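Uronate isomerase (PDB 3HK9) probably interconverts D-glucuronate and related uronic acids with their keto-sugar isomers, in a zinc-binding active site of the amidohydrolase type. Local coordinates at residues A[217-222]-A[254-259]; A[272-277]-A[324-329]; A[30-35]-A[163-168]. All blocks are in the same frame, centred on the assembly; numbering follows the deposited sequence.

Contact 1. Residues A[217-222]-A[254-259]; sequences PVYMAV and PFAMMI. With REL (D-glucuronic acid), chain M.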
loop_
_atom_site.group_PDB
_atom_site.type_symbol
_atom_site.label_atom_id
_atom_site.label_comp_id
_atom_site.label_asym_id
_atom_site.label_seq_id
_atom_site.Cartn_x
_atom_site.Cartn_y
_atom_site.Cartn_z
ATOM N N PRO A 217 16.946 -26.186 -70.186
ATOM C CA PRO A 217 16.333 -25.694 -68.949
ATOM C C PRO A 217 15.474 -26.720 -68.224
ATOM O O PRO A 217 14.899 -27.609 -68.851
ATOM C CB PRO A 217 15.510 -24.515 -69.438
ATOM C CG PRO A 217 14.993 -25.036 -70.749
ATOM C CD PRO A 217 16.232 -25.655 -71.364
ATOM N N VAL A 218 15.387 -26.586 -66.903
ATOM C CA VAL A 218 14.567 -27.481 -66.096
ATOM C C VAL A 218 13.101 -27.076 -66.245
ATOM O O VAL A 218 12.187 -27.847 -65.939
ATOM C CB VAL A 218 14.992 -27.441 -64.610
ATOM C CG1 VAL A 218 16.290 -28.211 -64.435
ATOM C CG2 VAL A 218 15.196 -26.005 -64.155
ATOM N N TYR A 219 12.881 -25.859 -66.728
ATOM C CA TYR A 219 11.532 -25.364 -66.965
ATOM C C TYR A 219 11.553 -23.991 -67.635
ATOM O O TYR A 219 12.577 -23.305 -67.634
ATOM C CB TYR A 219 10.721 -25.310 -65.644
ATOM C CG TYR A 219 11.260 -24.377 -64.571
ATOM C CD1 TYR A 219 11.157 -22.992 -64.699
ATOM C CD2 TYR A 219 11.869 -24.885 -63.421
ATOM C CE1 TYR A 219 11.646 -22.135 -63.711
ATOM C CE2 TYR A 219 12.361 -24.038 -62.428
ATOM C CZ TYR A 219 12.248 -22.663 -62.581
ATOM O OH TYR A 219 12.758 -21.821 -61.610
ATOM N N MET A 220 10.429 -23.622 -68.242
ATOM C CA MET A 220 10.270 -22.309 -68.864
ATOM C C MET A 220 9.462 -21.518 -67.837
ATOM O O MET A 220 8.521 -22.052 -67.237
ATOM C CB MET A 220 9.496 -22.408 -70.183
ATOM C CG MET A 220 10.295 -23.000 -71.334
ATOM S SD MET A 220 9.295 -23.132 -72.832
ATOM C CE MET A 220 8.430 -24.681 -72.537
ATOM N N ALA A 221 9.819 -20.257 -67.631
ATOM C CA ALA A 221 9.137 -19.442 -66.637
ATOM C C ALA A 221 8.715 -18.055 -67.109
ATOM O O ALA A 221 9.161 -17.570 -68.153
ATOM C CB ALA A 221 10.023 -19.309 -65.414
ATOM N N VAL A 222 7.856 -17.427 -66.312
ATOM C CA VAL A 222 7.351 -16.085 -66.578
ATOM C C VAL A 222 6.711 -15.541 -65.307
ATOM O O VAL A 222 6.154 -16.313 -64.517
ATOM C CB VAL A 222 6.272 -16.092 -67.686
ATOM C CG1 VAL A 222 5.085 -16.941 -67.262
ATOM C CG2 VAL A 222 5.815 -14.671 -67.978
ATOM N N PRO A 254 8.070 -28.546 -67.584
ATOM C CA PRO A 254 7.044 -27.799 -66.856
ATOM C C PRO A 254 7.072 -26.296 -67.127
ATOM O O PRO A 254 8.103 -25.731 -67.494
ATOM C CB PRO A 254 7.335 -28.145 -65.395
ATOM C CG PRO A 254 8.807 -28.428 -65.393
ATOM C CD PRO A 254 9.000 -29.212 -66.655
ATOM N N PHE A 255 5.919 -25.663 -66.947
ATOM C CA PHE A 255 5.768 -24.229 -67.158
ATOM C C PHE A 255 5.617 -23.576 -65.792
ATOM O O PHE A 255 4.666 -23.860 -65.068
ATOM C CB PHE A 255 4.533 -23.976 -68.033
ATOM C CG PHE A 255 4.248 -22.519 -68.300
ATOM C CD1 PHE A 255 5.283 -21.612 -68.502
ATOM C CD2 PHE A 255 2.937 -22.064 -68.396
ATOM C CE1 PHE A 255 5.017 -20.267 -68.800
ATOM C CE2 PHE A 255 2.657 -20.723 -68.694
ATOM C CZ PHE A 255 3.698 -19.825 -68.896
ATOM N N ALA A 256 6.572 -22.719 -65.432
ATOM C CA ALA A 256 6.549 -22.030 -64.145
ATOM C C ALA A 256 5.890 -20.662 -64.257
ATOM O O ALA A 256 6.296 -19.843 -65.077
ATOM C CB ALA A 256 7.969 -21.875 -63.612
ATOM N N MET A 257 4.878 -20.419 -63.428
ATOM C CA MET A 257 4.167 -19.142 -63.430
ATOM C C MET A 257 4.261 -18.511 -62.059
ATOM O O MET A 257 3.825 -19.099 -61.069
ATOM C CB MET A 257 2.689 -19.332 -63.789
ATOM C CG MET A 257 2.437 -19.933 -65.166
ATOM S SD MET A 257 0.671 -20.050 -65.562
ATOM C CE MET A 257 0.191 -21.454 -64.565
ATOM N N MET A 258 4.839 -17.318 -61.996
ATOM C CA MET A 258 4.971 -16.613 -60.728
ATOM C C MET A 258 3.996 -15.448 -60.850
ATOM O O MET A 258 4.274 -14.438 -61.511
ATOM C CB MET A 258 6.416 -16.158 -60.557
ATOM C CG MET A 258 7.402 -17.241 -60.978
ATOM S SD MET A 258 8.923 -17.217 -60.028
ATOM C CE MET A 258 9.815 -15.974 -60.880
ATOM N N ILE A 259 2.849 -15.602 -60.192
ATOM C CA ILE A 259 1.753 -14.647 -60.296
ATOM C C ILE A 259 1.495 -13.621 -59.206
ATOM O O ILE A 259 1.553 -13.928 -58.014
ATOM C CB ILE A 259 0.442 -15.424 -60.514
ATOM C CG1 ILE A 259 0.640 -16.434 -61.650
ATOM C CG2 ILE A 259 -0.694 -14.464 -60.812
ATOM C CD1 ILE A 259 -0.492 -17.445 -61.814
HETATM O O6A REL M . 10.248 -12.337 -61.204
HETATM C C6 REL M . 11.137 -12.756 -60.407
HETATM O O6B REL M . 11.901 -13.715 -60.617
HETATM C C5 REL M . 11.252 -12.008 -59.076
HETATM O O5 REL M . 11.647 -12.949 -58.069
HETATM C C4 REL M . 12.291 -10.848 -59.113
HETATM O O4 REL M . 11.833 -9.917 -60.116
HETATM C C3 REL M . 12.471 -10.085 -57.769
HETATM O O3 REL M . 13.236 -8.873 -57.943
HETATM C C2 REL M . 13.147 -10.984 -56.708
HETATM O O2 REL M . 14.521 -10.666 -56.535
HETATM C C1 REL M . 12.411 -10.885 -55.366
HETATM O O1 REL M . 12.383 -11.834 -54.577
#

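Contact 2. Residues A[272-277]-A[324-329]; sequences AGDFVG and CWWFMN. With REL (D-glucuronic acid), chain M; CO3 (carbonate ion), chain N.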
loop_
_atom_site.group_PDB
_atom_site.type_symbol
_atom_site.label_atom_id
_atom_site.label_comp_id
_atom_site.label_asym_id
_atom_site.label_seq_id
_atom_site.Cartn_x
_atom_site.Cartn_y
_atom_site.Cartn_z
ATOM N N ALA A 272 13.481 -2.210 -57.008
ATOM C CA ALA A 272 12.773 -2.118 -55.740
ATOM C C ALA A 272 11.419 -1.440 -55.907
ATOM O O ALA A 272 10.747 -1.124 -54.921
ATOM C CB ALA A 272 13.617 -1.344 -54.736
ATOM N N GLY A 273 11.012 -1.226 -57.155
ATOM C CA GLY A 273 9.749 -0.555 -57.396
ATOM C C GLY A 273 8.578 -1.415 -57.824
ATOM O O GLY A 273 7.646 -0.894 -58.440
ATOM N N ASP A 274 8.605 -2.711 -57.514
ATOM C CA ASP A 274 7.500 -3.590 -57.900
ATOM C C ASP A 274 6.511 -3.779 -56.743
ATOM O O ASP A 274 6.906 -3.874 -55.581
ATOM C CB ASP A 274 8.024 -4.953 -58.379
ATOM C CG ASP A 274 8.876 -4.850 -59.654
ATOM O OD1 ASP A 274 8.662 -3.920 -60.461
ATOM O OD2 ASP A 274 9.753 -5.717 -59.858
ATOM N N PHE A 275 5.224 -3.836 -57.074
ATOM C CA PHE A 275 4.170 -3.977 -56.069
ATOM C C PHE A 275 3.451 -5.317 -56.242
ATOM O O PHE A 275 3.839 -6.127 -57.085
ATOM C CB PHE A 275 3.204 -2.788 -56.202
ATOM C CG PHE A 275 2.171 -2.694 -55.111
ATOM C CD1 PHE A 275 2.505 -2.948 -53.777
ATOM C CD2 PHE A 275 0.862 -2.314 -55.415
ATOM C CE1 PHE A 275 1.553 -2.826 -52.766
ATOM C CE2 PHE A 275 -0.098 -2.187 -54.411
ATOM C CZ PHE A 275 0.247 -2.444 -53.084
ATOM N N VAL A 276 2.406 -5.545 -55.453
ATOM C CA VAL A 276 1.668 -6.809 -55.490
ATOM C C VAL A 276 0.144 -6.626 -55.562
ATOM O O VAL A 276 -0.387 -5.587 -55.155
ATOM C CB VAL A 276 2.011 -7.645 -54.221
ATOM C CG1 VAL A 276 1.664 -6.841 -52.981
ATOM C CG2 VAL A 276 1.254 -8.970 -54.214
ATOM N N GLY A 277 -0.544 -7.651 -56.061
ATOM C CA GLY A 277 -1.995 -7.620 -56.169
ATOM C C GLY A 277 -2.574 -9.027 -56.182
ATOM O O GLY A 277 -1.960 -9.950 -56.716
ATOM N N CYS A 324 7.827 -19.423 -51.015
ATOM C CA CYS A 324 7.191 -18.304 -50.331
ATOM C C CYS A 324 7.962 -17.165 -50.987
ATOM O O CYS A 324 9.012 -16.721 -50.513
ATOM C CB CYS A 324 7.468 -18.377 -48.826
ATOM S SG CYS A 324 6.871 -19.927 -48.071
ATOM N N TRP A 325 7.416 -16.734 -52.113
ATOM C CA TRP A 325 8.003 -15.721 -52.966
ATOM C C TRP A 325 7.963 -14.250 -52.578
ATOM O O TRP A 325 6.904 -13.705 -52.256
ATOM C CB TRP A 325 7.387 -15.888 -54.358
ATOM C CG TRP A 325 7.942 -15.005 -55.434
ATOM C CD1 TRP A 325 9.256 -14.692 -55.649
ATOM C CD2 TRP A 325 7.207 -14.420 -56.520
ATOM N NE1 TRP A 325 9.384 -13.955 -56.806
ATOM C CE2 TRP A 325 8.144 -13.775 -57.362
ATOM C CE3 TRP A 325 5.848 -14.380 -56.866
ATOM C CZ2 TRP A 325 7.766 -13.099 -58.531
ATOM C CZ3 TRP A 325 5.470 -13.704 -58.034
ATOM C CH2 TRP A 325 6.431 -13.075 -58.850
ATOM N N TRP A 326 9.143 -13.630 -52.581
ATOM C CA TRP A 326 9.271 -12.192 -52.376
ATOM C C TRP A 326 8.680 -11.616 -51.086
ATOM O O TRP A 326 9.260 -11.737 -50.008
ATOM C CB TRP A 326 8.607 -11.532 -53.585
ATOM C CG TRP A 326 9.152 -10.234 -54.048
ATOM C CD1 TRP A 326 9.782 -9.278 -53.302
ATOM C CD2 TRP A 326 9.005 -9.693 -55.361
ATOM N NE1 TRP A 326 10.030 -8.167 -54.080
ATOM C CE2 TRP A 326 9.562 -8.399 -55.347
ATOM C CE3 TRP A 326 8.450 -10.179 -56.553
ATOM C CZ2 TRP A 326 9.582 -7.582 -56.481
ATOM C CZ3 TRP A 326 8.468 -9.372 -57.675
ATOM C CH2 TRP A 326 9.034 -8.083 -57.631
ATOM N N PHE A 327 7.532 -10.956 -51.211
ATOM C CA PHE A 327 6.865 -10.360 -50.057
ATOM C C PHE A 327 6.263 -11.454 -49.168
ATOM O O PHE A 327 5.822 -11.189 -48.052
ATOM C CB PHE A 327 5.791 -9.371 -50.533
ATOM C CG PHE A 327 6.321 -8.321 -51.482
ATOM C CD1 PHE A 327 7.369 -7.483 -51.099
ATOM C CD2 PHE A 327 5.813 -8.204 -52.770
ATOM C CE1 PHE A 327 7.908 -6.546 -51.991
ATOM C CE2 PHE A 327 6.343 -7.268 -53.673
ATOM C CZ PHE A 327 7.392 -6.442 -53.280
ATOM N N MET A 328 6.246 -12.683 -49.675
ATOM C CA MET A 328 5.750 -13.831 -48.914
ATOM C C MET A 328 6.914 -14.420 -48.107
ATOM O O MET A 328 6.703 -15.160 -47.143
ATOM C CB MET A 328 5.219 -14.924 -49.854
ATOM C CG MET A 328 3.986 -14.553 -50.688
ATOM S SD MET A 328 2.490 -14.350 -49.690
ATOM C CE MET A 328 2.613 -12.609 -49.294
ATOM N N ASN A 329 8.142 -14.079 -48.503
ATOM C CA ASN A 329 9.344 -14.612 -47.860
ATOM C C ASN A 329 9.726 -13.966 -46.533
ATOM O O ASN A 329 10.855 -13.517 -46.338
ATOM C CB ASN A 329 10.515 -14.530 -48.835
ATOM C CG ASN A 329 11.614 -15.512 -48.507
ATOM O OD1 ASN A 329 11.407 -16.473 -47.765
ATOM N ND2 ASN A 329 12.793 -15.288 -49.076
HETATM O O6A REL M . 10.248 -12.337 -61.204
HETATM C C6 REL M . 11.137 -12.756 -60.407
HETATM O O6B REL M . 11.901 -13.715 -60.617
HETATM C C5 REL M . 11.252 -12.008 -59.076
HETATM O O5 REL M . 11.647 -12.949 -58.069
HETATM C C4 REL M . 12.291 -10.848 -59.113
HETATM O O4 REL M . 11.833 -9.917 -60.116
HETATM C C3 REL M . 12.471 -10.085 -57.769
HETATM O O3 REL M . 13.236 -8.873 -57.943
HETATM C C2 REL M . 13.147 -10.984 -56.708
HETATM O O2 REL M . 14.521 -10.666 -56.535
HETATM C C1 REL M . 12.411 -10.885 -55.366
HETATM O O1 REL M . 12.383 -11.834 -54.577
HETATM C C CO3 N . 11.231 -4.687 -52.818
HETATM O O1 CO3 N . 10.392 -4.113 -51.986
HETATM O O2 CO3 N . 12.512 -4.494 -52.690
HETATM O O3 CO3 N . 10.800 -5.535 -53.696
#

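Contact 3. Residues A[30-35]-A[163-168]; sequences FSPNFG and SRFHAA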
loop_
_atom_site.group_PDB
_atom_site.type_symbol
_atom_site.label_atom_id
_atom_site.label_comp_id
_atom_site.label_asym_id
_atom_site.label_seq_id
_atom_site.Cartn_x
_atom_site.Cartn_y
_atom_site.Cartn_z
ATOM N N PHE A 30 24.209 -17.107 -61.031
ATOM C CA PHE A 30 24.719 -17.675 -62.275
ATOM C C PHE A 30 25.984 -18.468 -61.978
ATOM O O PHE A 30 26.739 -18.111 -61.073
ATOM C CB PHE A 30 25.059 -16.551 -63.259
ATOM C CG PHE A 30 23.891 -15.672 -63.607
ATOM C CD1 PHE A 30 23.045 -16.001 -64.661
ATOM C CD2 PHE A 30 23.627 -14.522 -62.868
ATOM C CE1 PHE A 30 21.949 -15.198 -64.981
ATOM C CE2 PHE A 30 22.526 -13.706 -63.174
ATOM C CZ PHE A 30 21.688 -14.047 -64.234
ATOM N N SER A 31 26.208 -19.547 -62.726
ATOM C CA SER A 31 27.416 -20.343 -62.543
ATOM C C SER A 31 28.544 -19.315 -62.619
ATOM O O SER A 31 28.518 -18.425 -63.472
ATOM C CB SER A 31 27.560 -21.364 -63.669
ATOM O OG SER A 31 28.639 -22.245 -63.414
ATOM N N PRO A 32 29.544 -19.418 -61.730
ATOM C CA PRO A 32 30.665 -18.473 -61.714
ATOM C C PRO A 32 31.367 -18.207 -63.049
ATOM O O PRO A 32 31.822 -17.091 -63.296
ATOM C CB PRO A 32 31.600 -19.066 -60.656
ATOM C CG PRO A 32 31.295 -20.534 -60.723
ATOM C CD PRO A 32 29.798 -20.544 -60.816
ATOM N N ASN A 33 31.443 -19.213 -63.912
ATOM C CA ASN A 33 32.113 -19.044 -65.201
ATOM C C ASN A 33 31.392 -18.070 -66.145
ATOM O O ASN A 33 31.888 -17.776 -67.235
ATOM C CB ASN A 33 32.294 -20.408 -65.880
ATOM C CG ASN A 33 30.987 -20.998 -66.368
ATOM O OD1 ASN A 33 29.956 -20.901 -65.700
ATOM N ND2 ASN A 33 31.027 -21.626 -67.534
ATOM N N PHE A 34 30.229 -17.572 -65.731
ATOM C CA PHE A 34 29.485 -16.615 -66.551
ATOM C C PHE A 34 30.002 -15.206 -66.276
ATOM O O PHE A 34 29.611 -14.249 -66.946
ATOM C CB PHE A 34 27.979 -16.680 -66.262
ATOM C CG PHE A 34 27.246 -17.723 -67.062
ATOM C CD1 PHE A 34 27.477 -19.077 -66.851
ATOM C CD2 PHE A 34 26.322 -17.348 -68.030
ATOM C CE1 PHE A 34 26.796 -20.043 -67.591
ATOM C CE2 PHE A 34 25.635 -18.310 -68.778
ATOM C CZ PHE A 34 25.876 -19.659 -68.554
ATOM N N GLY A 35 30.865 -15.087 -65.267
ATOM C CA GLY A 35 31.457 -13.801 -64.943
ATOM C C GLY A 35 30.751 -12.846 -63.996
ATOM O O GLY A 35 29.913 -13.239 -63.181
ATOM N N SER A 163 28.062 -28.369 -63.428
ATOM C CA SER A 163 27.056 -29.330 -62.985
ATOM C C SER A 163 26.165 -28.894 -61.815
ATOM O O SER A 163 25.073 -29.426 -61.637
ATOM C CB SER A 163 27.740 -30.649 -62.620
ATOM O OG SER A 163 28.612 -30.463 -61.516
ATOM N N ARG A 164 26.619 -27.932 -61.024
ATOM C CA ARG A 164 25.835 -27.474 -59.876
ATOM C C ARG A 164 24.777 -26.435 -60.244
ATOM O O ARG A 164 23.852 -26.172 -59.470
ATOM C CB ARG A 164 26.766 -26.887 -58.818
ATOM C CG ARG A 164 27.882 -27.823 -58.387
ATOM C CD ARG A 164 28.925 -27.075 -57.571
ATOM N NE ARG A 164 29.547 -26.009 -58.352
ATOM C CZ ARG A 164 30.453 -25.161 -57.876
ATOM N NH1 ARG A 164 30.847 -25.248 -56.612
ATOM N NH2 ARG A 164 30.979 -24.236 -58.668
ATOM N N PHE A 165 24.911 -25.846 -61.426
ATOM C CA PHE A 165 23.977 -24.824 -61.869
ATOM C C PHE A 165 23.099 -25.289 -63.019
ATOM O O PHE A 165 23.582 -25.898 -63.970
ATOM C CB PHE A 165 24.758 -23.575 -62.258
ATOM C CG PHE A 165 25.389 -22.874 -61.088
ATOM C CD1 PHE A 165 24.759 -21.792 -60.488
ATOM C CD2 PHE A 165 26.609 -23.301 -60.581
ATOM C CE1 PHE A 165 25.337 -21.140 -59.400
ATOM C CE2 PHE A 165 27.199 -22.656 -59.493
ATOM C CZ PHE A 165 26.561 -21.573 -58.902
ATOM N N HIS A 166 21.803 -25.009 -62.925
ATOM C CA HIS A 166 20.860 -25.415 -63.960
ATOM C C HIS A 166 20.119 -24.221 -64.560
ATOM O O HIS A 166 19.880 -23.218 -63.886
ATOM C CB HIS A 166 19.867 -26.430 -63.393
ATOM C CG HIS A 166 20.523 -27.600 -62.727
ATOM N ND1 HIS A 166 21.109 -27.516 -61.481
ATOM C CD2 HIS A 166 20.721 -28.872 -63.150
ATOM C CE1 HIS A 166 21.640 -28.684 -61.166
ATOM N NE2 HIS A 166 21.418 -29.524 -62.161
ATOM N N ALA A 167 19.753 -24.342 -65.831
ATOM C CA ALA A 167 19.071 -23.268 -66.538
ATOM C C ALA A 167 17.554 -23.303 -66.483
ATOM O O ALA A 167 16.929 -24.367 -66.385
ATOM C CB ALA A 167 19.517 -23.249 -68.000
ATOM N N ALA A 168 16.976 -22.110 -66.555
ATOM C CA ALA A 168 15.533 -21.927 -66.566
ATOM C C ALA A 168 15.285 -20.829 -67.598
ATOM O O ALA A 168 15.775 -19.704 -67.451
ATOM C CB ALA A 168 15.034 -21.497 -65.192
#

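Contact 1. Residues A[217-222]-A[254-259]
Met220 and Val222 trade backbone hydrogen bonds with residues 254-258 in the alternating pattern of parallel beta pairing, the two short strand segments running only 16° apart. Both polar backbone atoms of Met220 are used: its N donates to Pro254 O at 3.2 Å, and its O receives Ala256 N at 2.7 Å. Val222 repeats the scheme two residues on. Its N makes a weak, bent bond to Ala256 O (135° at the hydrogen), while its O accepts Met258 N at 3.0 Å. Proline suits position 254, since the pairing asks it for a carbonyl and no N-H. A CA-H...O contact adds to these bonds, Ala221 CA lying 3.3 Å from Ala256 O.

Apolar contacts divide between the sheet faces. On one, small side chains meet across the pair: Ala221 CB meets Ala256 CB at 3.7 Å, and the Tyr219 ring brings CD1 to 3.5 Å from Ala256 CB. With CG of Tyr219 between its backbone N and carbonyl carbon (chi1 62°), the ring stays beside these methyls, and its OH is hydrogen-bonded to Met25 O. On the other face, Val222 CG1 approaches Phe255 CZ at 3.6 Å, while Met257 CG lies over a face of that ring. Met258 bends its flexible chain into the active site, its CE 3.1 Å from O6B of the bound glucuronic acid.

The pair belongs to a beta-alpha-beta unit, strand 220-224, helix 235-250, strand 255-262. Helix 172-176 packs on Val222 and Phe255, helix 393-412 on Val218, Tyr219 and Pro254, and strands 169-170 and 296-300 continue the sheet beyond the two partners.

Contact 2. Residues A[272-277]-A[324-329]
Asp274 meets the rim of the Trp326 indole, its OD2 3.3 Å from CH2 and in the plane of the ring. With CG anti to the carbonyl carbon (chi1 -64°), the carboxylate is carried to the indole and stands nearly upright to it, the planes 76° apart, offering an oxygen to the weakly positive C-H edge. Phe327 uses its edge similarly, CZ lying 3.5 Å from Asp274 O. Farther along the same rim, Phe327 CD2 makes a looser apolar contact, 4.1 Å from Val276 CB.

Trp326 is sandwiched: the Phe327 ring overlaps one face, and glucuronic acid lies against the opposite one, C1 being 3.6 Å from Trp326 CG. Trp326 NE1 donates to O3 of a carbonate ion, probably from the crystallisation liquor, at 2.8 Å. Trp325, one face of which is covered by the benzo edge of Trp326, directs NE1 to O5 of the sugar acid at 2.8 Å, in a nearly straight bond (172°). An alanine in place of Trp326 would probably open a gap between Phe327 and the sugar and leave the carbonate without this donor.

Further out, Asp274 is fixed by a salt bridge from OD2 to Lys263 and a hydrogen bond from Arg264 N to OD1. The aromatic loop is held in turns by Met328 N to Trp325 O and Asn329 N to Trp326 O. Lys315 of the second subunit bonds to Ala272 O and Asp274 O and, together with Arg314 of that subunit, to the carbonate.

An aromatic face (Trp326) beside one directed N-H (Trp325) suits a sugar acid's C-H surface and polar oxygens. The two basic residues of the second subunit probably make the carbonate site attractive to an anion, so that site is likely to depend on the assembly.

Contact 3. Residues A[30-35]-A[163-168]
Ser31 and Pro32, in the loop that leaves strand 22-24 just beyond the zinc-binding His26 and His28, pack against the ring of Phe165 from strand 165-166. The two histidines form the HxH motif characteristic of the first barrel strand in the amidohydrolase superfamily, and this contact joins the loop after that motif to the third strand of the parallel sheet 22-24, 137-141, 165-166.

The central element is a CH-pi contact: Ser31 CA stands 3.5 Å from the centroid of the Phe165 ring, only 9° off its normal. Phe165 holds CG anti to its own carbonyl carbon (chi1 -69°), which turns the broad face to the loop backbone. A flat aromatic ring fits here because a main chain passing across it presents a C-H to the face; Ser31 N also lies over the face, 3.5 Å from Phe165 CD1. Pro32 approaches obliquely from the same side as Ser31, its CD 3.6 Å from Phe165 CE2, and its rigid ring suits the start of the 3-10 turn that Phe34 N to Ser31 O closes.

Asp162, three residues before Phe165, ties the polar groups together: it is hydrogen-bonded to Ser31 OG and forms a salt bridge with Arg164 NH2. A looser touch puts Arg164 NH2 4.2 Å from Pro32 CG.

From the N terminus, contact 3 comes first and closes the longest loop, bringing the segment after the zinc-binding histidines against strand 165-166, with 127 residues between. Contact 1 follows with 31 intervening residues, the helical crossover between adjacent parallel strands, and contact 2 spans 46 residues, tying strand 275-276 to the loop between strand 319-321 and helix 331-345. The three are in series: none encloses or crosses another. Contacts 1 and 3 are joined by a probable hydrogen bond from Val218 N to Ala167 O. Contacts 1 and 2 meet where Met258 packs on Trp325, and both touch glucuronic acid. Contacts 2 and 3 lie on opposite sides of the chain's centre, nearest atoms about 13 Å apart.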